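Local coordinates for beta-L-arabinobiosidase (PDB 5MQR), which hydrolyses glycosidic bonds, probably in complex plant pectin, as a large multidomain glycosidase of a gut bacterium, at residues A757-Y762 / L833-I838; Q730-W735 / L772-D777; N266-P271 / A276-H281. All coordinates share one frame; numbering follows the deposited sequence.

Interaction 1 (A757-Y762 / L833-I838); sequences AVLARY and LSIMGI
Leu-759 reaches from helix 754-765 into the angle between Ile-835 and Met-836 of helix 820-839, a helix-to-helix contact inside the MGH1-like glycoside hydrolase domain. The mainly helical surroundings are consistent with the (alpha/alpha)6 barrel of six-hairpin glycosidases. The backbones come closest at Leu-759 and Met-836, whose CA atoms lie 7.6 Å apart, and the space between them is bridged wholly by apolar groups.

The leucine can be followed outward. Its CB meets the methyl end of the selenomethionine, with CE of Met-836 4.1 Å from CB of Leu-759. CG stands anti to the backbone N (chi1 -178°), which carries both methyls on toward Ile-835. There the branches divide the work unequally. CD1 of Leu-759 has its nearest partner in the other segment in the gamma methyl, CG2 of Ile-835, at 4.1 Å. CD2 sits deeper in the isoleucine: CG2 of Ile-835 is 3.9 Å from it, and CB and CD1 of that residue are hardly farther. The two side chains run at about a right angle to each other, so the leucine fork lies across the isoleucine branch.

Leu-1036, from a loop, packs on both Leu-759 and Ile-835, while Met-771 and Leu-778 of helix 768-788 pack against Met-836. The selenomethionine chain is extended through SE and then bends (chi3 -104°), which turns CE toward Leu-759 CB.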
ATOM      1  N   ALA A 757      29.390  14.938 -11.650  1.00 22.84           N
ATOM      2  CA  ALA A 757      28.874  14.453 -10.373  1.00 22.40           C
ATOM      3  C   ALA A 757      28.131  15.527  -9.562  1.00 22.28           C
ATOM      4  O   ALA A 757      27.120  15.223  -8.954  1.00 21.98           O
ATOM      5  CB  ALA A 757      29.986  13.812  -9.537  1.00 22.26           C
ATOM      6  N   VAL A 758      28.621  16.763  -9.557  1.00 22.67           N
ATOM      7  CA  VAL A 758      27.924  17.855  -8.880  1.00 23.04           C
ATOM      8  C   VAL A 758      26.572  18.172  -9.544  1.00 23.45           C
ATOM      9  O   VAL A 758      25.583  18.387  -8.831  1.00 23.90           O
ATOM     10  CB  VAL A 758      28.807  19.120  -8.747  1.00 23.31           C
ATOM     11  CG1 VAL A 758      27.980  20.348  -8.363  1.00 23.74           C
ATOM     12  CG2 VAL A 758      29.874  18.872  -7.708  1.00 23.10           C
ATOM     13  N   LEU A 759      26.511  18.202 -10.872  1.00 23.34           N
ATOM     14  CA  LEU A 759      25.228  18.321 -11.538  1.00 23.85           C
ATOM     15  C   LEU A 759      24.308  17.101 -11.208  1.00 23.94           C
ATOM     16  O   LEU A 759      23.111  17.290 -10.937  1.00 23.54           O
ATOM     17  CB  LEU A 759      25.402  18.514 -13.040  1.00 24.52           C
ATOM     18  CG  LEU A 759      24.108  18.689 -13.845  1.00 25.03           C
ATOM     19  CD1 LEU A 759      23.351  19.926 -13.377  1.00 25.47           C
ATOM     20  CD2 LEU A 759      24.401  18.756 -15.336  1.00 25.67           C
ATOM     21  N   ALA A 760      24.864  15.882 -11.172  1.00 23.70           N
ATOM     22  CA  ALA A 760      24.078  14.685 -10.794  1.00 23.68           C
ATOM     23  C   ALA A 760      23.460  14.824  -9.388  1.00 23.76           C
ATOM     24  O   ALA A 760      22.338  14.370  -9.147  1.00 22.53           O
ATOM     25  CB  ALA A 760      24.938  13.436 -10.853  1.00 23.23           C
ATOM     26  N   ARG A 761      24.204  15.450  -8.468  1.00 24.48           N
ATOM     27  CA  ARG A 761      23.691  15.703  -7.140  1.00 24.66           C
ATOM     28  C   ARG A 761      22.513  16.636  -7.213  1.00 24.93           C
ATOM     29  O   ARG A 761      21.486  16.353  -6.613  1.00 24.40           O
ATOM     30  CB  ARG A 761      24.732  16.293  -6.199  1.00 25.39           C
ATOM     31  CG  ARG A 761      24.299  16.181  -4.749  1.00 25.45           C
ATOM     32  CD  ARG A 761      24.876  17.263  -3.887  1.00 26.48           C
ATOM     33  NE  ARG A 761      24.276  17.207  -2.562  1.00 26.40           N
ATOM     34  CZ  ARG A 761      24.624  17.973  -1.537  1.00 26.67           C
ATOM     35  NH1 ARG A 761      25.578  18.872  -1.654  1.00 27.12           N
ATOM     36  NH2 ARG A 761      24.002  17.824  -0.376  1.00 26.64           N
ATOM     37  N   TYR A 762      22.675  17.743  -7.931  1.00 25.70           N
ATOM     38  CA  TYR A 762      21.593  18.697  -8.145  1.00 26.39           C
ATOM     39  C   TYR A 762      20.326  18.064  -8.739  1.00 26.35           C
ATOM     40  O   TYR A 762      19.227  18.373  -8.300  1.00 26.67           O
ATOM     41  CB  TYR A 762      22.060  19.907  -8.986  1.00 26.97           C
ATOM     42  CG  TYR A 762      20.920  20.789  -9.411  1.00 27.54           C
ATOM     43  CD1 TYR A 762      20.277  21.610  -8.487  1.00 28.03           C
ATOM     44  CD2 TYR A 762      20.440  20.769 -10.737  1.00 27.96           C
ATOM     45  CE1 TYR A 762      19.180  22.401  -8.865  1.00 28.90           C
ATOM     46  CE2 TYR A 762      19.367  21.556 -11.126  1.00 28.70           C
ATOM     47  CZ  TYR A 762      18.743  22.372 -10.182  1.00 29.07           C
ATOM     48  OH  TYR A 762      17.701  23.156 -10.553  1.00 30.32           O
ATOM     49  N   LEU A 833      28.899  21.495 -17.125  1.00 28.88           N
ATOM     50  CA  LEU A 833      29.156  22.912 -16.938  1.00 29.69           C
ATOM     51  C   LEU A 833      28.356  23.771 -17.919  1.00 30.38           C
ATOM     52  O   LEU A 833      27.966  24.859 -17.560  1.00 31.05           O
ATOM     53  CB  LEU A 833      30.662  23.231 -17.016  1.00 29.84           C
ATOM     54  CG  LEU A 833      31.426  22.956 -15.711  1.00 29.26           C
ATOM     55  CD1 LEU A 833      32.909  22.796 -15.968  1.00 29.36           C
ATOM     56  CD2 LEU A 833      31.203  24.072 -14.700  1.00 29.44           C
ATOM     57  N   SER A 834      28.100  23.280 -19.133  1.00 30.40           N
ATOM     58  CA  SER A 834      27.228  23.976 -20.074  1.00 31.23           C
ATOM     59  C   SER A 834      25.825  24.138 -19.511  1.00 31.23           C
ATOM     60  O   SER A 834      25.280  25.246 -19.479  1.00 31.07           O
ATOM     61  CB  SER A 834      27.149  23.246 -21.414  1.00 31.52           C
ATOM     62  OG  SER A 834      26.402  24.009 -22.347  1.00 32.17           O
ATOM     63  N   ILE A 835      25.259  23.021 -19.062  1.00 31.12           N
ATOM     64  CA  ILE A 835      23.959  23.024 -18.369  1.00 31.18           C
ATOM     65  C   ILE A 835      23.971  23.975 -17.161  1.00 31.86           C
ATOM     66  O   ILE A 835      23.045  24.746 -17.002  1.00 32.11           O
ATOM     67  CB  ILE A 835      23.504  21.598 -17.996  1.00 30.09           C
ATOM     68  CG1 ILE A 835      23.100  20.830 -19.264  1.00 29.86           C
ATOM     69  CG2 ILE A 835      22.341  21.618 -17.001  1.00 29.73           C
ATOM     70  CD1 ILE A 835      23.077  19.322 -19.108  1.00 29.14           C
HETATM   71  N   MSE A 836      25.030  23.974 -16.362  1.00 32.86           N
HETATM   72  CA  MSE A 836      25.123  24.913 -15.226  1.00 34.61           C
HETATM   73  C   MSE A 836      25.185  26.356 -15.656  1.00 34.65           C
HETATM   74  O   MSE A 836      24.767  27.231 -14.915  1.00 33.88           O
HETATM   75  CB  MSE A 836      26.299  24.598 -14.285  1.00 36.69           C
HETATM   76  CG  MSE A 836      26.013  23.275 -13.575  1.00 38.07           C
HETATM   77 SE   MSE A 836      27.451  22.789 -12.314  1.00 42.39          SE
HETATM   78  CE  MSE A 836      28.348  21.379 -13.349  1.00 42.37           C
ATOM     79  N   GLY A 837      25.744  26.622 -16.835  1.00 35.64           N
ATOM     80  CA  GLY A 837      25.698  27.945 -17.446  1.00 36.26           C
ATOM     81  C   GLY A 837      24.276  28.406 -17.721  1.00 36.73           C
ATOM     82  O   GLY A 837      23.912  29.524 -17.376  1.00 36.88           O
ATOM     83  N   ILE A 838      23.463  27.536 -18.317  1.00 36.99           N
ATOM     84  CA  ILE A 838      22.060  27.858 -18.597  1.00 38.12           C
ATOM     85  C   ILE A 838      21.284  28.115 -17.298  1.00 38.87           C
ATOM     86  O   ILE A 838      20.522  29.068 -17.226  1.00 38.79           O
ATOM     87  CB  ILE A 838      21.356  26.752 -19.402  1.00 38.03           C
ATOM     88  CG1 ILE A 838      22.008  26.607 -20.786  1.00 39.44           C
ATOM     89  CG2 ILE A 838      19.859  27.050 -19.547  1.00 37.87           C
ATOM     90  CD1 ILE A 838      21.775  25.235 -21.407  1.00 39.79           C
TER

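Interaction 2 (Q730-W735 / L772-D777); sequences QIIHTW and LDMTKD
Ile-732 and His-733 of helix 726-737 meet Asp-773 and Met-774 of helix 768-788 in a partly buried contact between two helices, apolar on its inner side and bridged by water on its outer side. Near this point the short helical segments run roughly parallel, at 26°, with axes 11.8 Å apart. Such a gap is wide for directly packed helices, and the long side chain of Met-774 does most of the spanning.

The selenomethionine folds back on itself at chi2 and chi3, which brings SE and CE together against the gamma methyl of Ile-732; CG2 of Ile-732 is 3.8 Å from CE of Met-774. The same SE also approaches the imidazole of His-733, 3.9 Å from CD2, lying at the ring edge and near its plane rather than over a face.

Both helices belong to the largely helical MGH1-like glycoside hydrolase domain, whose relatives fold as an (alpha/alpha)6 barrel. On the more exposed side of the contact a water lies in the plane of the His-733 imidazole, 2.7 Å from NE2 of His-733. This water donates to the carboxylate of Asp-773, at 2.6 Å from OD2, and so spans the 4.2 Å that separates His-733 NE2 from Asp-773 OD2. Phe-770 sets its ring near that of His-733, the planes about 20° apart. The stronger partner of the carboxylate is Arg-737 of helix 726-737, which forms salt bridges through NH1 with Asp-773 OD2 and through NH2 with Asp-777 OD1.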
ATOM      1  N   GLN A 730      29.401  19.469   2.929  1.00 26.47           N
ATOM      2  CA  GLN A 730      30.710  19.637   3.546  1.00 26.79           C
ATOM      3  C   GLN A 730      31.813  18.834   2.861  1.00 26.35           C
ATOM      4  O   GLN A 730      32.906  19.363   2.638  1.00 26.70           O
ATOM      5  CB  GLN A 730      30.637  19.320   5.052  1.00 26.82           C
ATOM      6  CG  GLN A 730      29.869  20.394   5.822  1.00 27.40           C
ATOM      7  CD  GLN A 730      29.806  20.174   7.321  1.00 27.73           C
ATOM      8  OE1 GLN A 730      30.780  19.717   7.955  1.00 29.13           O
ATOM      9  NE2 GLN A 730      28.666  20.503   7.906  1.00 27.28           N
ATOM     10  N   ILE A 731      31.514  17.578   2.516  1.00 25.76           N
ATOM     11  CA  ILE A 731      32.444  16.706   1.793  1.00 25.56           C
ATOM     12  C   ILE A 731      32.955  17.356   0.523  1.00 26.04           C
ATOM     13  O   ILE A 731      34.152  17.341   0.268  1.00 27.20           O
ATOM     14  CB  ILE A 731      31.815  15.334   1.458  1.00 24.89           C
ATOM     15  CG1 ILE A 731      31.722  14.474   2.723  1.00 24.72           C
ATOM     16  CG2 ILE A 731      32.620  14.579   0.408  1.00 24.69           C
ATOM     17  CD1 ILE A 731      30.630  13.413   2.643  1.00 24.27           C
ATOM     18  N   ILE A 732      32.038  17.887  -0.272  1.00 25.95           N
ATOM     19  CA  ILE A 732      32.369  18.628  -1.475  1.00 26.61           C
ATOM     20  C   ILE A 732      33.131  19.916  -1.132  1.00 27.33           C
ATOM     21  O   ILE A 732      34.205  20.158  -1.699  1.00 27.60           O
ATOM     22  CB  ILE A 732      31.102  18.914  -2.327  1.00 26.81           C
ATOM     23  CG1 ILE A 732      30.595  17.597  -2.916  1.00 26.56           C
ATOM     24  CG2 ILE A 732      31.373  19.919  -3.453  1.00 27.31           C
ATOM     25  CD1 ILE A 732      29.203  17.685  -3.472  1.00 26.59           C
ATOM     26  N   HIS A 733      32.614  20.729  -0.212  1.00 27.55           N
ATOM     27  CA  HIS A 733      33.313  21.980   0.119  1.00 28.51           C
ATOM     28  C   HIS A 733      34.716  21.712   0.666  1.00 28.17           C
ATOM     29  O   HIS A 733      35.628  22.457   0.380  1.00 28.62           O
ATOM     30  CB  HIS A 733      32.500  22.871   1.060  1.00 29.45           C
ATOM     31  CG  HIS A 733      31.299  23.500   0.408  1.00 30.43           C
ATOM     32  ND1 HIS A 733      30.261  24.057   1.132  1.00 30.78           N
ATOM     33  CD2 HIS A 733      30.953  23.623  -0.897  1.00 30.34           C
ATOM     34  CE1 HIS A 733      29.335  24.504   0.300  1.00 30.84           C
ATOM     35  NE2 HIS A 733      29.735  24.258  -0.934  1.00 31.07           N
ATOM     36  N   THR A 734      34.891  20.616   1.395  1.00 27.77           N
ATOM     37  CA  THR A 734      36.201  20.230   1.909  1.00 27.95           C
ATOM     38  C   THR A 734      37.216  19.990   0.767  1.00 27.87           C
ATOM     39  O   THR A 734      38.344  20.473   0.840  1.00 28.02           O
ATOM     40  CB  THR A 734      36.064  18.986   2.797  1.00 27.88           C
ATOM     41  OG1 THR A 734      35.354  19.335   3.993  1.00 28.36           O
ATOM     42  CG2 THR A 734      37.412  18.406   3.149  1.00 28.41           C
ATOM     43  N   TRP A 735      36.801  19.262  -0.277  1.00 27.03           N
ATOM     44  CA  TRP A 735      37.648  19.054  -1.454  1.00 26.96           C
ATOM     45  C   TRP A 735      38.013  20.364  -2.137  1.00 27.65           C
ATOM     46  O   TRP A 735      39.174  20.536  -2.517  1.00 28.32           O
ATOM     47  CB  TRP A 735      37.021  18.096  -2.489  1.00 26.09           C
ATOM     48  CG  TRP A 735      37.250  16.670  -2.206  1.00 25.25           C
ATOM     49  CD1 TRP A 735      36.312  15.749  -1.856  1.00 24.68           C
ATOM     50  CD2 TRP A 735      38.503  15.982  -2.226  1.00 25.38           C
ATOM     51  NE1 TRP A 735      36.897  14.527  -1.662  1.00 24.41           N
ATOM     52  CE2 TRP A 735      38.249  14.645  -1.866  1.00 25.04           C
ATOM     53  CE3 TRP A 735      39.811  16.363  -2.512  1.00 25.95           C
ATOM     54  CZ2 TRP A 735      39.260  13.684  -1.802  1.00 25.06           C
ATOM     55  CZ3 TRP A 735      40.815  15.412  -2.435  1.00 25.98           C
ATOM     56  CH2 TRP A 735      40.529  14.088  -2.103  1.00 25.67           C
ATOM     57  N   LEU A 772      24.818  26.464  -7.888  1.00 33.44           N
ATOM     58  CA  LEU A 772      25.240  27.758  -8.472  1.00 34.54           C
ATOM     59  C   LEU A 772      26.517  28.284  -7.814  1.00 34.67           C
ATOM     60  O   LEU A 772      27.435  28.770  -8.508  1.00 34.45           O
ATOM     61  CB  LEU A 772      24.132  28.814  -8.385  1.00 35.48           C
ATOM     62  CG  LEU A 772      22.845  28.571  -9.213  1.00 36.13           C
ATOM     63  CD1 LEU A 772      21.740  29.579  -8.896  1.00 36.54           C
ATOM     64  CD2 LEU A 772      23.139  28.602 -10.703  1.00 37.07           C
ATOM     65  N   ASP A 773      26.591  28.139  -6.488  1.00 33.64           N
ATOM     66  CA  ASP A 773      27.770  28.559  -5.716  1.00 33.83           C
ATOM     67  C   ASP A 773      29.052  27.736  -5.990  1.00 33.26           C
ATOM     68  O   ASP A 773      30.138  28.223  -5.737  1.00 33.32           O
ATOM     69  CB  ASP A 773      27.432  28.565  -4.212  1.00 33.36           C
ATOM     70  CG  ASP A 773      28.617  28.939  -3.338  1.00 33.62           C
ATOM     71  OD1 ASP A 773      28.953  30.143  -3.230  1.00 33.97           O
ATOM     72  OD2 ASP A 773      29.224  27.999  -2.779  1.00 33.65           O
HETATM   73  N   MSE A 774      28.912  26.506  -6.488  1.00 33.31           N
HETATM   74  CA  MSE A 774      30.052  25.618  -6.827  1.00 34.19           C
HETATM   75  C   MSE A 774      30.578  25.766  -8.250  1.00 34.99           C
HETATM   76  O   MSE A 774      31.610  25.193  -8.593  1.00 33.81           O
HETATM   77  CB  MSE A 774      29.648  24.141  -6.612  1.00 33.72           C
HETATM   78  CG  MSE A 774      29.923  23.661  -5.187  1.00 33.96           C
HETATM   79 SE   MSE A 774      31.834  23.701  -4.729  1.00 37.14          SE
HETATM   80  CE  MSE A 774      32.493  22.410  -6.075  1.00 35.50           C
ATOM     81  N   THR A 775      29.867  26.536  -9.076  1.00 36.12           N
ATOM     82  CA  THR A 775      30.148  26.679 -10.516  1.00 37.72           C
ATOM     83  C   THR A 775      31.586  27.178 -10.806  1.00 37.82           C
ATOM     84  O   THR A 775      32.299  26.549 -11.587  1.00 38.50           O
ATOM     85  CB  THR A 775      29.011  27.530 -11.176  1.00 38.66           C
ATOM     86  OG1 THR A 775      27.885  26.667 -11.432  1.00 39.88           O
ATOM     87  CG2 THR A 775      29.404  28.187 -12.420  1.00 39.65           C
ATOM     88  N   LYS A 776      32.012  28.266 -10.170  1.00 37.94           N
ATOM     89  CA  LYS A 776      33.365  28.787 -10.380  1.00 39.16           C
ATOM     90  C   LYS A 776      34.446  27.784 -10.005  1.00 36.68           C
ATOM     91  O   LYS A 776      35.401  27.620 -10.752  1.00 35.32           O
ATOM     92  CB  LYS A 776      33.595  30.086  -9.605  1.00 42.40           C
ATOM     93  CG  LYS A 776      32.803  31.251 -10.164  1.00 45.54           C
ATOM     94  CD  LYS A 776      33.216  32.576  -9.519  1.00 48.37           C
ATOM     95  CE  LYS A 776      32.099  33.613  -9.595  1.00 49.99           C
ATOM     96  NZ  LYS A 776      32.678  34.985  -9.732  1.00 52.58           N
ATOM     97  N   ASP A 777      34.254  27.103  -8.874  1.00 34.89           N
ATOM     98  CA  ASP A 777      35.182  26.084  -8.395  1.00 34.46           C
ATOM     99  C   ASP A 777      35.350  24.968  -9.413  1.00 33.41           C
ATOM    100  O   ASP A 777      36.471  24.474  -9.610  1.00 32.86           O
ATOM    101  CB  ASP A 777      34.725  25.444  -7.088  1.00 34.55           C
ATOM    102  CG  ASP A 777      34.486  26.447  -5.990  1.00 35.70           C
ATOM    103  OD1 ASP A 777      33.446  27.172  -6.070  1.00 37.45           O
ATOM    104  OD2 ASP A 777      35.309  26.487  -5.041  1.00 36.23           O
TER
HETATM  105  O   HOH W   1      28.258  25.558  -2.819  1.00 33.71           O

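Interaction 3 (N266-P271 / A276-H281); sequences NCYTLP and ASLWKH
The phenol ring of Tyr-268 carries the methyl of Ala-276 over one face, CE1 of Tyr-268 lying 3.9 Å from CB of Ala-276, while CD1 of Leu-278 approaches it obliquely and the ring of Tyr-321 meets it at about 40°. The indole of Trp-279 has CB of Ser-277 above one face, toward the rim. Strands 266-269 and 275-278 form a beta hairpin, the first half of a four-stranded antiparallel sheet consistent with a propeller blade.

CG of Tyr-268 sits between its backbone N and carbonyl carbon (chi1 56°), which swings the ring across to the partner strand. Leu-270 CD2 reaches the same Ala-276 methyl from beyond the strand end.

Two hydrogen-bonded pairs, Asn-266 with Leu-278 and Tyr-268 with Ala-276, hold the strands, each with two backbone bonds, Leu-278 N to Asn-266 O being 2.8 Å. The amide of Asn-266 packs by ND2 on Leu-278 CB but bonds to Gly-313 N, Ile-311 O and Ala-264 O. With an alanine here, these three groups would probably be left without this partner, weakening the link to strand 311-315. Between the pairs, CA of Cys-267 makes a bent CA-H...O contact with Ala-276 O, 3.1 Å away.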
ATOM      1  N   ASN A 266     -22.939 -19.362  -0.185  1.00 24.12           N
ATOM      2  CA  ASN A 266     -22.510 -18.347  -1.148  1.00 24.06           C
ATOM      3  C   ASN A 266     -21.248 -18.846  -1.791  1.00 24.61           C
ATOM      4  O   ASN A 266     -20.598 -19.735  -1.258  1.00 24.35           O
ATOM      5  CB  ASN A 266     -22.333 -16.953  -0.531  1.00 23.67           C
ATOM      6  CG  ASN A 266     -21.368 -16.919   0.640  1.00 23.62           C
ATOM      7  OD1 ASN A 266     -20.331 -16.258   0.575  1.00 23.41           O
ATOM      8  ND2 ASN A 266     -21.723 -17.599   1.732  1.00 23.95           N
ATOM      9  N   CYS A 267     -20.918 -18.289  -2.951  1.00 25.49           N
ATOM     10  CA  CYS A 267     -19.794 -18.761  -3.724  1.00 25.82           C
ATOM     11  C   CYS A 267     -19.168 -17.675  -4.541  1.00 25.68           C
ATOM     12  O   CYS A 267     -19.759 -16.606  -4.761  1.00 25.75           O
ATOM     13  CB  CYS A 267     -20.246 -19.893  -4.670  1.00 27.04           C
ATOM     14  SG  CYS A 267     -21.367 -19.429  -6.022  1.00 27.98           S
ATOM     15  N   TYR A 268     -17.972 -17.973  -5.024  1.00 25.42           N
ATOM     16  CA  TYR A 268     -17.300 -17.099  -5.964  1.00 25.44           C
ATOM     17  C   TYR A 268     -16.376 -17.894  -6.860  1.00 26.27           C
ATOM     18  O   TYR A 268     -16.050 -19.037  -6.553  1.00 27.44           O
ATOM     19  CB  TYR A 268     -16.534 -15.996  -5.244  1.00 24.24           C
ATOM     20  CG  TYR A 268     -15.516 -16.414  -4.204  1.00 23.72           C
ATOM     21  CD1 TYR A 268     -14.257 -16.912  -4.563  1.00 23.79           C
ATOM     22  CD2 TYR A 268     -15.779 -16.240  -2.855  1.00 23.35           C
ATOM     23  CE1 TYR A 268     -13.318 -17.254  -3.593  1.00 23.73           C
ATOM     24  CE2 TYR A 268     -14.855 -16.569  -1.876  1.00 23.05           C
ATOM     25  CZ  TYR A 268     -13.615 -17.067  -2.239  1.00 23.43           C
ATOM     26  OH  TYR A 268     -12.691 -17.357  -1.262  1.00 23.00           O
ATOM     27  N   THR A 269     -15.950 -17.257  -7.944  1.00 26.19           N
ATOM     28  CA  THR A 269     -15.148 -17.887  -8.975  1.00 26.81           C
ATOM     29  C   THR A 269     -13.673 -17.570  -8.733  1.00 26.70           C
ATOM     30  O   THR A 269     -13.282 -16.415  -8.640  1.00 26.08           O
ATOM     31  CB  THR A 269     -15.596 -17.422 -10.375  1.00 26.82           C
ATOM     32  OG1 THR A 269     -16.979 -17.767 -10.568  1.00 26.26           O
ATOM     33  CG2 THR A 269     -14.753 -18.102 -11.467  1.00 27.19           C
ATOM     34  N   LEU A 270     -12.872 -18.619  -8.610  1.00 27.54           N
ATOM     35  CA  LEU A 270     -11.429 -18.500  -8.391  1.00 28.44           C
ATOM     36  C   LEU A 270     -10.711 -18.092  -9.693  1.00 29.28           C
ATOM     37  O   LEU A 270     -11.306 -18.144 -10.755  1.00 30.18           O
ATOM     38  CB  LEU A 270     -10.878 -19.847  -7.900  1.00 28.56           C
ATOM     39  CG  LEU A 270     -11.390 -20.389  -6.569  1.00 28.29           C
ATOM     40  CD1 LEU A 270     -10.895 -21.811  -6.364  1.00 28.63           C
ATOM     41  CD2 LEU A 270     -10.938 -19.472  -5.432  1.00 27.54           C
ATOM     42  N   PRO A 271      -9.440 -17.679  -9.621  1.00 30.26           N
ATOM     43  CA  PRO A 271      -8.783 -17.257 -10.875  1.00 31.61           C
ATOM     44  C   PRO A 271      -8.697 -18.329 -11.961  1.00 32.00           C
ATOM     45  O   PRO A 271      -8.692 -17.966 -13.128  1.00 32.98           O
ATOM     46  CB  PRO A 271      -7.385 -16.822 -10.420  1.00 30.99           C
ATOM     47  CG  PRO A 271      -7.594 -16.410  -8.996  1.00 30.70           C
ATOM     48  CD  PRO A 271      -8.608 -17.370  -8.446  1.00 30.51           C
ATOM     49  N   ALA A 276     -15.513 -21.679  -5.457  1.00 27.09           N
ATOM     50  CA  ALA A 276     -15.348 -21.919  -4.033  1.00 27.05           C
ATOM     51  C   ALA A 276     -16.640 -21.536  -3.317  1.00 27.08           C
ATOM     52  O   ALA A 276     -17.185 -20.486  -3.602  1.00 26.58           O
ATOM     53  CB  ALA A 276     -14.200 -21.096  -3.476  1.00 26.37           C
ATOM     54  N   SER A 277     -17.092 -22.387  -2.387  1.00 26.90           N
ATOM     55  CA  SER A 277     -18.298 -22.151  -1.608  1.00 26.36           C
ATOM     56  C   SER A 277     -18.014 -21.931  -0.135  1.00 25.52           C
ATOM     57  O   SER A 277     -17.004 -22.413   0.412  1.00 25.39           O
ATOM     58  CB  SER A 277     -19.264 -23.336  -1.749  1.00 27.08           C
ATOM     59  OG  SER A 277     -18.716 -24.535  -1.223  1.00 27.42           O
ATOM     60  N   LEU A 278     -18.949 -21.232   0.497  1.00 24.55           N
ATOM     61  CA  LEU A 278     -18.962 -20.983   1.932  1.00 23.85           C
ATOM     62  C   LEU A 278     -20.398 -21.157   2.439  1.00 24.34           C
ATOM     63  O   LEU A 278     -21.379 -20.862   1.733  1.00 23.75           O
ATOM     64  CB  LEU A 278     -18.466 -19.575   2.278  1.00 22.51           C
ATOM     65  CG  LEU A 278     -16.969 -19.346   2.063  1.00 22.26           C
ATOM     66  CD1 LEU A 278     -16.611 -17.868   1.968  1.00 21.81           C
ATOM     67  CD2 LEU A 278     -16.137 -20.010   3.150  1.00 22.11           C
ATOM     68  N   TRP A 279     -20.487 -21.653   3.664  1.00 24.34           N
ATOM     69  CA  TRP A 279     -21.722 -21.780   4.374  1.00 25.09           C
ATOM     70  C   TRP A 279     -21.471 -21.302   5.803  1.00 25.08           C
ATOM     71  O   TRP A 279     -20.336 -20.984   6.171  1.00 24.29           O
ATOM     72  CB  TRP A 279     -22.117 -23.245   4.408  1.00 25.58           C
ATOM     73  CG  TRP A 279     -22.513 -23.922   3.110  1.00 26.00           C
ATOM     74  CD1 TRP A 279     -23.777 -23.963   2.543  1.00 26.38           C
ATOM     75  CD2 TRP A 279     -21.690 -24.769   2.299  1.00 25.94           C
ATOM     76  NE1 TRP A 279     -23.761 -24.739   1.414  1.00 26.62           N
ATOM     77  CE2 TRP A 279     -22.502 -25.255   1.244  1.00 26.63           C
ATOM     78  CE3 TRP A 279     -20.343 -25.142   2.343  1.00 25.80           C
ATOM     79  CZ2 TRP A 279     -22.005 -26.106   0.243  1.00 27.05           C
ATOM     80  CZ3 TRP A 279     -19.838 -25.992   1.349  1.00 26.35           C
ATOM     81  CH2 TRP A 279     -20.676 -26.463   0.312  1.00 27.09           C
ATOM     82  N   LYS A 280     -22.515 -21.280   6.619  1.00 26.48           N
ATOM     83  CA  LYS A 280     -22.366 -21.044   8.063  1.00 27.98           C
ATOM     84  C   LYS A 280     -21.306 -21.942   8.726  1.00 29.49           C
ATOM     85  O   LYS A 280     -21.113 -23.118   8.325  1.00 30.44           O
ATOM     86  CB  LYS A 280     -23.689 -21.283   8.775  1.00 29.00           C
ATOM     87  CG  LYS A 280     -24.698 -20.167   8.613  1.00 29.07           C
ATOM     88  CD  LYS A 280     -25.786 -20.289   9.670  1.00 29.57           C
ATOM     89  CE  LYS A 280     -26.818 -19.191   9.506  1.00 29.69           C
ATOM     90  NZ  LYS A 280     -27.671 -19.153  10.723  1.00 30.78           N
ATOM     91  N   HIS A 281     -20.638 -21.380   9.740  1.00 30.11           N
ATOM     92  CA  HIS A 281     -19.470 -22.006  10.419  1.00 30.81           C
ATOM     93  C   HIS A 281     -18.248 -22.062   9.514  1.00 29.52           C
ATOM     94  O   HIS A 281     -17.286 -22.775   9.785  1.00 29.16           O
ATOM     95  CB  HIS A 281     -19.797 -23.402  10.982  1.00 32.95           C
ATOM     96  CG  HIS A 281     -20.976 -23.410  11.901  1.00 35.64           C
ATOM     97  ND1 HIS A 281     -20.901 -22.975  13.211  1.00 36.70           N
ATOM     98  CD2 HIS A 281     -22.263 -23.783  11.701  1.00 37.31           C
ATOM     99  CE1 HIS A 281     -22.089 -23.082  13.778  1.00 37.39           C
ATOM    100  NE2 HIS A 281     -22.932 -23.571  12.883  1.00 37.92           N
TER

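How the interactions relate
From the N terminus, interaction 3 comes first and closes a short hairpin loop, joining two neighbouring strands of one sheet in the propeller region. The chain then runs to the helical glycoside hydrolase domain, where segments 730-735, 757-762, 772-777 and 833-838 alternate: interaction 2 closes a loop of 36 residues, interaction 1 one of 70, and the two loops cross rather than nest. Their centres are 12 Å apart and they touch, Met-836 CB and Arg-761 NH1 packing on Thr-775 OG1 and Ile-732 CD1 respectively, so four helices are tied into one cluster. Interaction 3 lies on the opposite side of the chain's centre, its centre 60 Å from that of interaction 1.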